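PDB 7JPJ: diaminopimelate decarboxylase, which probably catalyses the pyridoxal 5'-phosphate-dependent decarboxylation of diaminopimelate to lysine. Local coordinates for residues Val55-Lys60 with Tyr283-Ala288; Asp297-Thr302 with His307-Leu312; Val319-Pro322 with Val328-Ile331; Val350-His355 with Leu362-Pro367; Tyr395-Ser400 with Leu423-Gln428. All coordinates share one frame; numbering follows the deposited sequence.

Interaction 1: Val55-Lys60 with Tyr283-Ala288; sequences VRYAMK and YLVAMA
In the TIM-barrel domain of this decarboxylase family, Y57 of strand 53-58 packs against L284 and V285 of the short helix 282-285, a compact example of how one aromatic residue can join a barrel strand to a chain segment more than two hundred residues further on. The backbones stay apart, the CA atoms of Y57 and L284 being 7.4 Å from each other, and no hydrogen bond crosses the gap. The CG of Y57 stands anti to the backbone N (chi1 171°), which carries the ring toward the helix. There CD1 of Y57 lies 3.7 Å from CD1 of L284, the two side chains meeting at a slant. Further along the same ring, CE1 of Y57 sits 3.7 Å from CG1 of V285; this valine crosses the tyrosine at about a right angle, and its CG1 also comes 3.4 Å from Y57 OH. Strand 53-58 is one of the parallel strands of the barrel, and three residues after Y57 comes K60, the lysine predicted to carry the cofactor, although none is attached here. One face of the Y57 ring is covered by its own chain, with CA of M59 3.6 Å above the plane and offset toward the rim. F71 of helix 65-73 meets the same tyrosine edge-to-face and also touches L284 and V285, extending the apolar cluster to a third element. The hydroxyl is satisfied within this buried setting: Y57 OH makes a hydrogen bond to the backbone O of C62, which ties the far end of the ring to the segment following K60.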
# COMPACT_ATOMS: atom_id res chain seq x y z
N VAL A 55 -28.99 -1.24 -5.90
CA VAL A 55 -27.79 -1.34 -5.08
C VAL A 55 -26.63 -1.75 -5.98
O VAL A 55 -26.69 -2.78 -6.66
CB VAL A 55 -27.97 -2.35 -3.93
CG1 VAL A 55 -26.67 -2.51 -3.16
CG2 VAL A 55 -29.10 -1.91 -3.02
N ARG A 56 -25.58 -0.94 -5.99
CA ARG A 56 -24.36 -1.22 -6.74
C ARG A 56 -23.23 -1.55 -5.78
O ARG A 56 -23.00 -0.80 -4.82
CB ARG A 56 -23.97 -0.03 -7.63
CG ARG A 56 -25.10 0.53 -8.47
CD ARG A 56 -24.56 1.27 -9.68
NE ARG A 56 -24.80 0.53 -10.91
CZ ARG A 56 -25.69 0.88 -11.83
NH1 ARG A 56 -26.42 1.96 -11.66
NH2 ARG A 56 -25.84 0.14 -12.92
N TYR A 57 -22.54 -2.65 -6.02
CA TYR A 57 -21.38 -3.01 -5.22
C TYR A 57 -20.15 -2.29 -5.77
O TYR A 57 -19.82 -2.43 -6.95
CB TYR A 57 -21.16 -4.52 -5.22
CG TYR A 57 -19.86 -4.96 -4.59
CD1 TYR A 57 -19.42 -4.41 -3.39
CD2 TYR A 57 -19.07 -5.93 -5.18
CE1 TYR A 57 -18.23 -4.81 -2.81
CE2 TYR A 57 -17.88 -6.34 -4.60
CZ TYR A 57 -17.47 -5.78 -3.42
OH TYR A 57 -16.28 -6.18 -2.84
N ALA A 58 -19.48 -1.52 -4.91
CA ALA A 58 -18.23 -0.86 -5.26
C ALA A 58 -17.12 -1.90 -5.19
O ALA A 58 -16.45 -2.06 -4.16
CB ALA A 58 -17.96 0.31 -4.33
N MET A 59 -16.90 -2.61 -6.30
CA MET A 59 -16.02 -3.78 -6.29
C MET A 59 -14.58 -3.45 -5.94
O MET A 59 -13.81 -4.37 -5.66
CB MET A 59 -16.05 -4.49 -7.65
CG MET A 59 -15.65 -3.60 -8.81
SD MET A 59 -15.75 -4.47 -10.39
CE MET A 59 -14.51 -5.74 -10.16
N LYS A 60 -14.20 -2.17 -5.96
CA LYS A 60 -12.85 -1.78 -5.57
C LYS A 60 -12.52 -2.19 -4.14
O LYS A 60 -11.34 -2.26 -3.79
CB LYS A 60 -12.66 -0.27 -5.73
CG LYS A 60 -13.34 0.55 -4.65
CD LYS A 60 -13.50 2.00 -5.08
CE LYS A 60 -14.23 2.81 -4.02
NZ LYS A 60 -14.63 4.16 -4.52
N TYR A 283 -19.77 -1.16 3.45
CA TYR A 283 -20.94 -1.70 4.13
C TYR A 283 -21.29 -3.11 3.67
O TYR A 283 -21.99 -3.83 4.40
CB TYR A 283 -22.15 -0.78 3.91
CG TYR A 283 -23.19 -0.86 5.00
CD1 TYR A 283 -23.12 -0.03 6.11
CD2 TYR A 283 -24.25 -1.76 4.92
CE1 TYR A 283 -24.07 -0.10 7.12
CE2 TYR A 283 -25.21 -1.83 5.91
CZ TYR A 283 -25.11 -1.00 7.01
OH TYR A 283 -26.07 -1.06 8.00
N LEU A 284 -20.82 -3.54 2.50
CA LEU A 284 -21.20 -4.84 1.98
C LEU A 284 -20.22 -5.95 2.32
O LEU A 284 -20.63 -7.10 2.47
CB LEU A 284 -21.36 -4.77 0.46
CG LEU A 284 -22.70 -4.30 -0.09
CD1 LEU A 284 -22.57 -3.90 -1.54
CD2 LEU A 284 -23.75 -5.40 0.06
N VAL A 285 -18.93 -5.64 2.46
CA VAL A 285 -17.91 -6.69 2.52
C VAL A 285 -16.98 -6.56 3.72
O VAL A 285 -16.22 -7.48 4.02
CB VAL A 285 -17.08 -6.71 1.21
CG1 VAL A 285 -17.95 -7.11 0.03
CG2 VAL A 285 -16.43 -5.36 0.97
N ALA A 286 -17.03 -5.42 4.42
CA ALA A 286 -16.09 -5.17 5.51
C ALA A 286 -16.11 -6.26 6.58
O ALA A 286 -15.12 -6.97 6.76
CB ALA A 286 -16.37 -3.81 6.17
N MET A 287 -17.23 -6.39 7.29
CA MET A 287 -17.35 -7.40 8.34
C MET A 287 -17.45 -8.82 7.80
O MET A 287 -17.47 -9.76 8.60
CB MET A 287 -18.57 -7.11 9.22
CG MET A 287 -18.57 -5.73 9.86
SD MET A 287 -17.03 -5.29 10.70
CE MET A 287 -16.81 -6.68 11.81
N ALA A 288 -17.52 -8.99 6.48
CA ALA A 288 -17.63 -10.32 5.90
C ALA A 288 -16.28 -10.99 5.67
O ALA A 288 -16.24 -12.16 5.31
CB ALA A 288 -18.39 -10.25 4.57

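Interaction 2: Asp297-Thr302 with His307-Leu312; sequences DKVHTT and HTFLKL
D297 and K311 open the buried side of a beta hairpin whose arms run antiparallel, residues 297-300 and 308-312 at 161°. The backbones are firmly joined: F309 N donates to V299 O at 2.8 Å, almost straight at 175°, and K311 N to D297 O at 2.9 Å. On the face carrying D297, V299, F309 and K311 the packing is close. CD of K311 lies 3.6 Å from CB of D297, the two side chains running side by side, while CG2 of V299 rests 3.6 Å from CB of F309. Between D297 OD2 and K311 NZ the salt bridge is long, 4.0 Å, and a water spans it, donating to the carboxylate and accepting from the ammonium. At the hairpin's loop end, the hydroxyl of T301 extends the pairing, since H307 N donates to T301 OG1 at 2.9 Å. The second subunit covers much of this face: S124 of that subunit bonds D297 OD2, and Q104 of the same neighbour bonds K311 NZ.

The other face is looser. K298 stretches fully extended alongside L310 to a salt bridge with E348, and H300, which is exposed, meets T308 at its ring edge, ND1 to OG1 at 3.1 Å. Replacing D297 with an alanine would probably leave K311 without its charged mate in the hairpin, strand the bridging water on one side, and deprive S124 of the neighbouring subunit of a hydrogen-bond partner. The chemistry thus implies a division of labour: backbone bonds build the hairpin, whereas the buried charges, joined partly through water, connect it to the other subunit.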
# COMPACT_ATOMS: atom_id res chain seq x y z
N ASP A 297 6.22 -15.72 16.30
CA ASP A 297 7.27 -15.34 17.24
C ASP A 297 6.68 -14.40 18.29
O ASP A 297 5.68 -13.72 18.05
CB ASP A 297 8.45 -14.66 16.54
CG ASP A 297 9.74 -14.76 17.33
OD1 ASP A 297 9.71 -15.24 18.48
OD2 ASP A 297 10.79 -14.37 16.79
N LYS A 298 7.32 -14.39 19.46
CA LYS A 298 6.89 -13.56 20.59
C LYS A 298 8.13 -13.07 21.32
O LYS A 298 8.89 -13.88 21.86
CB LYS A 298 5.97 -14.35 21.53
CG LYS A 298 5.37 -13.55 22.66
CD LYS A 298 4.51 -14.43 23.56
CE LYS A 298 3.94 -13.64 24.73
NZ LYS A 298 3.06 -14.47 25.60
N VAL A 299 8.33 -11.75 21.35
CA VAL A 299 9.53 -11.15 21.91
C VAL A 299 9.14 -10.10 22.95
O VAL A 299 8.00 -9.63 22.99
CB VAL A 299 10.43 -10.53 20.82
CG1 VAL A 299 10.77 -11.56 19.76
CG2 VAL A 299 9.74 -9.33 20.20
N HIS A 300 10.11 -9.73 23.79
CA HIS A 300 9.87 -8.80 24.88
C HIS A 300 10.97 -7.75 24.94
O HIS A 300 12.10 -7.97 24.50
CB HIS A 300 9.79 -9.52 26.24
CG HIS A 300 9.00 -10.79 26.21
ND1 HIS A 300 7.64 -10.82 26.43
CD2 HIS A 300 9.37 -12.07 26.00
CE1 HIS A 300 7.21 -12.07 26.36
NE2 HIS A 300 8.24 -12.85 26.09
N THR A 301 10.61 -6.59 25.50
CA THR A 301 11.56 -5.57 25.91
C THR A 301 11.34 -5.29 27.39
O THR A 301 10.30 -5.63 27.96
CB THR A 301 11.40 -4.27 25.10
OG1 THR A 301 10.01 -3.95 24.97
CG2 THR A 301 12.01 -4.43 23.72
N THR A 302 12.33 -4.67 28.03
CA THR A 302 12.25 -4.33 29.44
C THR A 302 12.46 -2.84 29.63
O THR A 302 12.76 -2.10 28.69
CB THR A 302 13.27 -5.11 30.28
OG1 THR A 302 14.54 -4.45 30.21
CG2 THR A 302 13.41 -6.54 29.77
N HIS A 307 7.35 -3.39 26.00
CA HIS A 307 6.16 -4.05 25.50
C HIS A 307 6.43 -5.53 25.32
O HIS A 307 7.57 -5.99 25.36
CB HIS A 307 5.70 -3.44 24.17
CG HIS A 307 5.31 -2.00 24.26
ND1 HIS A 307 6.23 -0.99 24.40
CD2 HIS A 307 4.09 -1.40 24.23
CE1 HIS A 307 5.60 0.17 24.46
NE2 HIS A 307 4.30 -0.05 24.35
N THR A 308 5.34 -6.28 25.14
CA THR A 308 5.39 -7.65 24.65
C THR A 308 4.86 -7.65 23.22
O THR A 308 3.76 -7.14 22.97
CB THR A 308 4.58 -8.59 25.53
OG1 THR A 308 5.30 -8.84 26.75
CG2 THR A 308 4.32 -9.91 24.82
N PHE A 309 5.64 -8.19 22.30
CA PHE A 309 5.33 -8.13 20.87
C PHE A 309 4.92 -9.50 20.36
O PHE A 309 5.63 -10.49 20.57
CB PHE A 309 6.54 -7.62 20.08
CG PHE A 309 6.96 -6.22 20.43
CD1 PHE A 309 7.79 -5.98 21.51
CD2 PHE A 309 6.53 -5.14 19.67
CE1 PHE A 309 8.18 -4.69 21.82
CE2 PHE A 309 6.91 -3.85 19.98
CZ PHE A 309 7.74 -3.63 21.06
N LEU A 310 3.78 -9.55 19.67
CA LEU A 310 3.36 -10.72 18.92
C LEU A 310 3.68 -10.49 17.44
O LEU A 310 3.14 -9.56 16.83
CB LEU A 310 1.87 -10.99 19.10
CG LEU A 310 1.36 -11.43 20.47
CD1 LEU A 310 -0.09 -11.83 20.37
CD2 LEU A 310 2.19 -12.58 21.02
N LYS A 311 4.55 -11.32 16.88
CA LYS A 311 4.96 -11.21 15.49
C LYS A 311 4.20 -12.25 14.67
O LYS A 311 4.28 -13.45 14.95
CB LYS A 311 6.47 -11.40 15.34
CG LYS A 311 7.30 -10.63 16.36
CD LYS A 311 8.74 -11.09 16.38
CE LYS A 311 9.67 -10.08 15.74
NZ LYS A 311 11.08 -10.54 15.74
N LEU A 312 3.49 -11.78 13.65
CA LEU A 312 2.70 -12.65 12.79
C LEU A 312 3.49 -13.05 11.55
O LEU A 312 4.61 -12.59 11.31
CB LEU A 312 1.40 -11.95 12.37
CG LEU A 312 0.58 -11.23 13.43
CD1 LEU A 312 -0.51 -10.41 12.76
CD2 LEU A 312 -0.03 -12.22 14.41
O HOH W 1 11.23 -12.81 14.53

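Interaction 3: Val319-Pro322 with Val328-Ile331; sequences VLRP and VHPI
R321 and H329 meet through the one polar bond of this contact, where the segment leading into helix 321-325 faces the loop that follows it. R321 NE donates to H329 NE2 at 3.4 Å, a weak bond with an angle of 156°. The imidazole nitrogen lies near the guanidinium plane, at its edge, and NE in turn comes near the plane of the ring at the ring's edge, although the two planes are 55° apart. Folding of the arginine makes this possible: the chain is bent at chi3 (-11°), and both CB and NE come near the same imidazole nitrogen. The other ring nitrogen, H329 ND1, is hydrogen-bonded to the backbone O of D390, which probably helps to set the turn of the ring.

Apolar contacts flank this bond. CG1 of V319 stands 4.1 Å from CE1 of H329, and CD of P322 lies 4.2 Å from NE2 of H329, crossing the histidine at about a right angle; both approach the ring obliquely. M389 of strand 386-390 also packs on H329 and P322.

Charge forms the third category. R321 NH2 lies close to NH1 of R243, and both arginines line the pocket that holds D-lysine in this crystal. A leucine here, lacking NE, would probably leave the H329 ring freer to turn and the pocket short of a charged group. H329 is thus a second-shell residue that probably helps to position R321 beside the bound amino acid, in a ligand pocket to which helix 321-325 contributes R321, at the barrel's junction with the beta domain.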
# COMPACT_ATOMS: atom_id res chain seq x y z
N VAL A 319 -2.94 -6.49 5.16
CA VAL A 319 -3.86 -5.49 5.69
C VAL A 319 -3.05 -4.21 5.89
O VAL A 319 -2.22 -4.12 6.80
CB VAL A 319 -4.52 -5.93 7.00
CG1 VAL A 319 -5.46 -4.85 7.50
CG2 VAL A 319 -5.28 -7.23 6.80
N LEU A 320 -3.30 -3.21 5.04
CA LEU A 320 -2.56 -1.96 5.06
C LEU A 320 -3.25 -0.86 5.85
O LEU A 320 -2.59 0.10 6.26
CB LEU A 320 -2.31 -1.47 3.62
CG LEU A 320 -1.62 -0.13 3.41
CD1 LEU A 320 -0.15 -0.20 3.80
CD2 LEU A 320 -1.78 0.34 1.98
N ARG A 321 -4.56 -0.99 6.10
CA ARG A 321 -5.30 0.08 6.77
C ARG A 321 -4.73 0.49 8.12
O ARG A 321 -4.81 1.69 8.44
CB ARG A 321 -6.77 -0.34 6.90
CG ARG A 321 -7.45 -0.61 5.55
CD ARG A 321 -8.97 -0.57 5.63
NE ARG A 321 -9.46 -0.53 7.01
CZ ARG A 321 -10.14 0.49 7.54
NH1 ARG A 321 -10.41 1.57 6.81
NH2 ARG A 321 -10.54 0.43 8.80
N PRO A 322 -4.16 -0.40 8.95
CA PRO A 322 -3.48 0.09 10.16
C PRO A 322 -2.32 1.02 9.87
O PRO A 322 -2.19 2.05 10.54
CB PRO A 322 -3.01 -1.21 10.84
CG PRO A 322 -3.98 -2.23 10.39
CD PRO A 322 -4.32 -1.87 8.98
N VAL A 328 -8.02 0.85 13.70
CA VAL A 328 -8.06 -0.29 14.61
C VAL A 328 -9.00 -1.33 14.03
O VAL A 328 -10.09 -1.01 13.55
CB VAL A 328 -8.51 0.15 16.01
CG1 VAL A 328 -8.38 -0.99 17.01
CG2 VAL A 328 -7.71 1.36 16.47
N HIS A 329 -8.58 -2.60 14.07
CA HIS A 329 -9.39 -3.73 13.67
C HIS A 329 -9.64 -4.64 14.87
O HIS A 329 -8.80 -4.75 15.76
CB HIS A 329 -8.72 -4.54 12.56
CG HIS A 329 -8.68 -3.85 11.23
ND1 HIS A 329 -9.14 -4.43 10.07
CD2 HIS A 329 -8.22 -2.62 10.88
CE1 HIS A 329 -8.98 -3.59 9.07
NE2 HIS A 329 -8.42 -2.48 9.53
N PRO A 330 -10.81 -5.29 14.92
CA PRO A 330 -11.06 -6.26 16.00
C PRO A 330 -10.13 -7.46 15.86
O PRO A 330 -9.98 -8.02 14.78
CB PRO A 330 -12.53 -6.66 15.79
CG PRO A 330 -13.08 -5.68 14.80
CD PRO A 330 -11.93 -5.20 13.98
N ILE A 331 -9.51 -7.84 16.97
CA ILE A 331 -8.48 -8.88 16.98
C ILE A 331 -8.84 -9.92 18.03
O ILE A 331 -9.07 -9.59 19.19
CB ILE A 331 -7.09 -8.29 17.26
CG1 ILE A 331 -6.70 -7.31 16.15
CG2 ILE A 331 -6.06 -9.40 17.40
CD1 ILE A 331 -5.55 -6.41 16.50

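Interaction 4: Val350-His355 with Leu362-Pro367; sequences VVVVGH and LMTPAP
V352 is met by T364 and M363 from two directions, and the way each side chain is turned explains a joint that has little regular pairing. T364 points toward the strand, with OG1 held between its backbone N and carbonyl carbon (chi1 49°). From there OG1 accepts V352 N at 3.0 Å in a nearly straight bond of 173°. The same hydroxyl is hydrogen-bonded to the backbone O of A374, which can only accept, so this one side chain links two strands. The methyl of T364 crosses V352 at about a right angle, CG2 to CG2 at 3.6 Å.

M363 approaches otherwise. Its N donates to V352 O at 2.8 Å, and its CB rests 3.7 Å from CG1 of V352, after which the chain bends away toward V319 and M389. L362 starts out pointing away from the strand but curls back: CD1 lies 3.7 Å from CG1 of V351, the two side chains at about a right angle, and 3.4 Å from V352 O. V353 and L362 form a single backbone bridge where the strand gives way to loop.

These bonds fasten the ends of a loop that leaves strand 347-353 and returns beside it. The loop carries C357, the predicted proton donor, which packs on K60 of the second subunit, consistent with the composite active site at the dimer interface that is usual in fold type III decarboxylases.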
# COMPACT_ATOMS: atom_id res chain seq x y z
N VAL A 350 -0.57 -6.98 24.71
CA VAL A 350 0.51 -7.15 23.75
C VAL A 350 0.41 -6.09 22.66
O VAL A 350 -0.60 -5.39 22.53
CB VAL A 350 0.52 -8.56 23.11
CG1 VAL A 350 0.66 -9.64 24.18
CG2 VAL A 350 -0.73 -8.76 22.27
N VAL A 351 1.48 -5.98 21.89
CA VAL A 351 1.52 -5.23 20.64
C VAL A 351 1.69 -6.23 19.51
O VAL A 351 2.48 -7.18 19.64
CB VAL A 351 2.65 -4.19 20.64
CG1 VAL A 351 2.82 -3.57 19.26
CG2 VAL A 351 2.40 -3.12 21.68
N VAL A 352 0.96 -6.04 18.42
CA VAL A 352 0.97 -6.96 17.29
C VAL A 352 1.73 -6.30 16.14
O VAL A 352 1.38 -5.19 15.72
CB VAL A 352 -0.45 -7.36 16.86
CG1 VAL A 352 -0.40 -8.41 15.76
CG2 VAL A 352 -1.24 -7.86 18.06
N VAL A 353 2.76 -6.98 15.64
CA VAL A 353 3.58 -6.46 14.55
C VAL A 353 3.52 -7.43 13.38
O VAL A 353 3.22 -8.61 13.53
CB VAL A 353 5.04 -6.20 14.97
CG1 VAL A 353 5.10 -5.22 16.14
CG2 VAL A 353 5.73 -7.51 15.32
N GLY A 354 3.84 -6.90 12.19
CA GLY A 354 3.84 -7.69 10.98
C GLY A 354 5.20 -8.29 10.66
O GLY A 354 6.22 -7.97 11.28
N HIS A 355 5.21 -9.16 9.66
CA HIS A 355 6.42 -9.89 9.28
C HIS A 355 7.33 -9.11 8.35
O HIS A 355 8.43 -9.59 8.04
CB HIS A 355 6.04 -11.23 8.63
CG HIS A 355 5.23 -11.09 7.38
ND1 HIS A 355 4.92 -12.17 6.57
CD2 HIS A 355 4.65 -10.01 6.79
CE1 HIS A 355 4.20 -11.76 5.55
NE2 HIS A 355 4.02 -10.45 5.66
N LEU A 362 3.00 -2.12 11.72
CA LEU A 362 2.36 -2.24 13.02
C LEU A 362 0.89 -2.60 12.82
O LEU A 362 0.21 -1.99 11.98
CB LEU A 362 2.50 -0.94 13.81
CG LEU A 362 1.78 -0.79 15.15
CD1 LEU A 362 2.14 -1.93 16.07
CD2 LEU A 362 2.15 0.55 15.77
N MET A 363 0.41 -3.58 13.58
CA MET A 363 -0.97 -4.05 13.45
C MET A 363 -1.89 -3.54 14.56
O MET A 363 -3.11 -3.69 14.44
CB MET A 363 -1.01 -5.58 13.43
CG MET A 363 -0.42 -6.19 12.16
SD MET A 363 -1.18 -5.53 10.66
CE MET A 363 -1.77 -7.03 9.88
N THR A 364 -1.34 -2.96 15.62
CA THR A 364 -2.13 -2.40 16.72
C THR A 364 -1.67 -0.96 16.97
O THR A 364 -0.97 -0.69 17.96
CB THR A 364 -2.00 -3.23 17.99
OG1 THR A 364 -0.61 -3.49 18.26
CG2 THR A 364 -2.73 -4.55 17.84
N PRO A 365 -2.06 -0.03 16.11
CA PRO A 365 -1.64 1.37 16.30
C PRO A 365 -2.61 2.15 17.19
O PRO A 365 -3.74 1.73 17.45
CB PRO A 365 -1.65 1.92 14.87
CG PRO A 365 -2.76 1.17 14.21
CD PRO A 365 -2.81 -0.21 14.86
N ALA A 366 -2.14 3.30 17.64
CA ALA A 366 -3.01 4.23 18.34
C ALA A 366 -4.08 4.74 17.38
O ALA A 366 -3.79 4.97 16.20
CB ALA A 366 -2.20 5.40 18.91
N PRO A 367 -5.32 4.91 17.84
CA PRO A 367 -6.41 5.30 16.93
C PRO A 367 -6.12 6.56 16.13
O PRO A 367 -5.99 7.65 16.69
CB PRO A 367 -7.60 5.49 17.88
CG PRO A 367 -7.29 4.60 19.04
CD PRO A 367 -5.80 4.66 19.21

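Interaction 5: Tyr395-Ser400 with Leu423-Gln428; sequences YCSGMS and LIRKRQ. With SO4 (sulfate ion), chain D.
The backbones of S397 and R425 never come close, their CA atoms being 11.1 Å apart: S397 sits in the irregular segment 395-400, in a turn drawn in by a weak bond from M399 N to C396 O, and R425 is extended just after a corner of the chain at I424. One long side chain therefore spans the distance. R425 leaves its backbone with CG anti to N (chi1 -168°) and bends at chi3, presenting NH1 at 3.3 Å from S397 OG. The bond is weak, with an angle of only 130°, and OG is met obliquely to the guanidinium plane. Both groups have firmer partners elsewhere, OG with the carboxylate of E412 and NH2 with the backbone O of A410.

I424 and R425 form a classic beta bulge opposite E412, an irregularity in the pairing with strand 412-415. Y30 of strand 29-33 touches both S397 and R425, so the bond sits against the beta domain's sheet. R425 also packs on E437 of the second subunit.

At the other end of 395-400, Y395 turns to the barrel. Its OH donates to O3 of a sulfate ion at 2.6 Å, and that oxygen lies in the ring plane at the ring's edge. The backbone N atoms of G238 and G281 and the hydroxyl of T282 bind the same anion. Amides of glycine-rich loops commonly hold the cofactor's phosphate in this family, so the sulfate, probably from the crystallisation liquor, may mark the phosphate site of the absent pyridoxal phosphate.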
# COMPACT_ATOMS: atom_id res chain seq x y z
N TYR A 395 -11.05 -3.20 1.29
CA TYR A 395 -9.82 -2.43 1.11
C TYR A 395 -8.65 -3.08 1.86
O TYR A 395 -7.81 -2.40 2.45
CB TYR A 395 -10.01 -0.98 1.54
CG TYR A 395 -11.16 -0.31 0.83
CD1 TYR A 395 -11.06 0.05 -0.50
CD2 TYR A 395 -12.35 -0.05 1.50
CE1 TYR A 395 -12.12 0.66 -1.16
CE2 TYR A 395 -13.41 0.55 0.85
CZ TYR A 395 -13.29 0.91 -0.48
OH TYR A 395 -14.34 1.51 -1.13
N CYS A 396 -8.60 -4.41 1.83
CA CYS A 396 -7.45 -5.15 2.36
C CYS A 396 -6.85 -6.03 1.27
O CYS A 396 -5.76 -5.72 0.78
CB CYS A 396 -7.87 -5.97 3.58
SG CYS A 396 -8.42 -4.97 4.98
N SER A 397 -7.52 -7.11 0.87
CA SER A 397 -7.05 -7.88 -0.28
C SER A 397 -7.02 -7.01 -1.53
O SER A 397 -6.10 -7.12 -2.35
CB SER A 397 -7.95 -9.09 -0.49
OG SER A 397 -7.55 -9.82 -1.64
N GLY A 398 -8.01 -6.13 -1.70
CA GLY A 398 -8.05 -5.27 -2.86
C GLY A 398 -7.19 -4.03 -2.79
O GLY A 398 -7.11 -3.29 -3.78
N MET A 399 -6.54 -3.77 -1.66
CA MET A 399 -5.68 -2.60 -1.53
C MET A 399 -4.64 -2.82 -0.43
O MET A 399 -4.83 -2.42 0.72
CB MET A 399 -6.50 -1.35 -1.25
CG MET A 399 -5.69 -0.10 -0.93
SD MET A 399 -6.61 1.12 0.02
CE MET A 399 -5.92 0.86 1.65
N SER A 400 -3.54 -3.48 -0.78
CA SER A 400 -2.46 -3.74 0.15
C SER A 400 -1.15 -3.70 -0.61
O SER A 400 -1.12 -3.61 -1.84
CB SER A 400 -2.63 -5.09 0.86
OG SER A 400 -2.60 -6.16 -0.07
N LEU A 423 -11.70 -22.96 -1.13
CA LEU A 423 -10.66 -22.08 -1.65
C LEU A 423 -11.17 -21.36 -2.90
O LEU A 423 -11.69 -22.00 -3.82
CB LEU A 423 -9.40 -22.89 -1.98
CG LEU A 423 -8.11 -22.16 -2.35
CD1 LEU A 423 -7.65 -21.26 -1.22
CD2 LEU A 423 -7.02 -23.16 -2.71
N ILE A 424 -11.05 -20.04 -2.91
CA ILE A 424 -11.46 -19.23 -4.05
C ILE A 424 -10.30 -18.48 -4.69
O ILE A 424 -10.50 -17.81 -5.71
CB ILE A 424 -12.58 -18.24 -3.67
CG1 ILE A 424 -12.15 -17.36 -2.50
CG2 ILE A 424 -13.85 -18.99 -3.32
CD1 ILE A 424 -13.23 -16.41 -2.04
N ARG A 425 -9.10 -18.58 -4.13
CA ARG A 425 -7.90 -18.03 -4.76
C ARG A 425 -6.70 -18.73 -4.14
O ARG A 425 -6.43 -18.56 -2.95
CB ARG A 425 -7.80 -16.52 -4.55
CG ARG A 425 -6.74 -15.85 -5.41
CD ARG A 425 -6.74 -14.35 -5.21
NE ARG A 425 -6.05 -13.94 -3.99
CZ ARG A 425 -6.01 -12.70 -3.53
NH1 ARG A 425 -6.65 -11.73 -4.19
NH2 ARG A 425 -5.36 -12.41 -2.42
N LYS A 426 -5.99 -19.53 -4.94
CA LYS A 426 -4.84 -20.25 -4.42
C LYS A 426 -3.69 -19.29 -4.13
O LYS A 426 -3.59 -18.21 -4.71
CB LYS A 426 -4.40 -21.33 -5.41
CG LYS A 426 -4.11 -20.83 -6.82
CD LYS A 426 -3.67 -21.97 -7.73
CE LYS A 426 -3.52 -21.52 -9.18
NZ LYS A 426 -3.04 -22.62 -10.06
N ARG A 427 -2.83 -19.69 -3.20
CA ARG A 427 -1.69 -18.88 -2.84
C ARG A 427 -0.79 -18.65 -4.05
O ARG A 427 -0.61 -19.54 -4.88
CB ARG A 427 -0.89 -19.54 -1.71
CG ARG A 427 0.27 -18.71 -1.19
CD ARG A 427 1.02 -19.44 -0.07
NE ARG A 427 0.10 -20.04 0.89
CZ ARG A 427 -0.43 -19.39 1.93
NH1 ARG A 427 -0.13 -18.12 2.14
NH2 ARG A 427 -1.25 -20.02 2.75
N GLN A 428 -0.25 -17.44 -4.14
CA GLN A 428 0.67 -17.12 -5.22
C GLN A 428 2.01 -17.80 -5.00
O GLN A 428 2.46 -17.97 -3.87
CB GLN A 428 0.84 -15.60 -5.31
CG GLN A 428 1.53 -15.09 -6.55
CD GLN A 428 1.70 -13.59 -6.52
OE1 GLN A 428 1.84 -13.00 -5.46
NE2 GLN A 428 1.66 -12.96 -7.69
S SO4 D . -17.28 3.02 0.62
O1 SO4 D . -16.84 3.06 2.01
O2 SO4 D . -18.73 2.89 0.57
O3 SO4 D . -16.67 1.88 -0.05
O4 SO4 D . -16.86 4.25 -0.05

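Interactions 1, 3, 4 and 5 are made by buried residues, whereas interaction 2 is partly exposed and lies farthest from the centre of the chain, about 32 Å. Chemistry follows place: interaction 1, in the barrel, is wholly apolar; interaction 2 depends on a series of backbone bonds, interaction 4 on one backbone bond and one to a threonine hydroxyl, and the two share one sheet, L310 N approaching V351 O at 2.7 Å; interactions 3 and 5 rely on single weak arginine bonds. Interaction 3 touches both 4 and 5. Interaction 5 reaches interaction 1 where Y395 meets K60, so the barrel and beta domain join around the active site, while interactions 2, 4 and 5 have the wider reach to the second subunit.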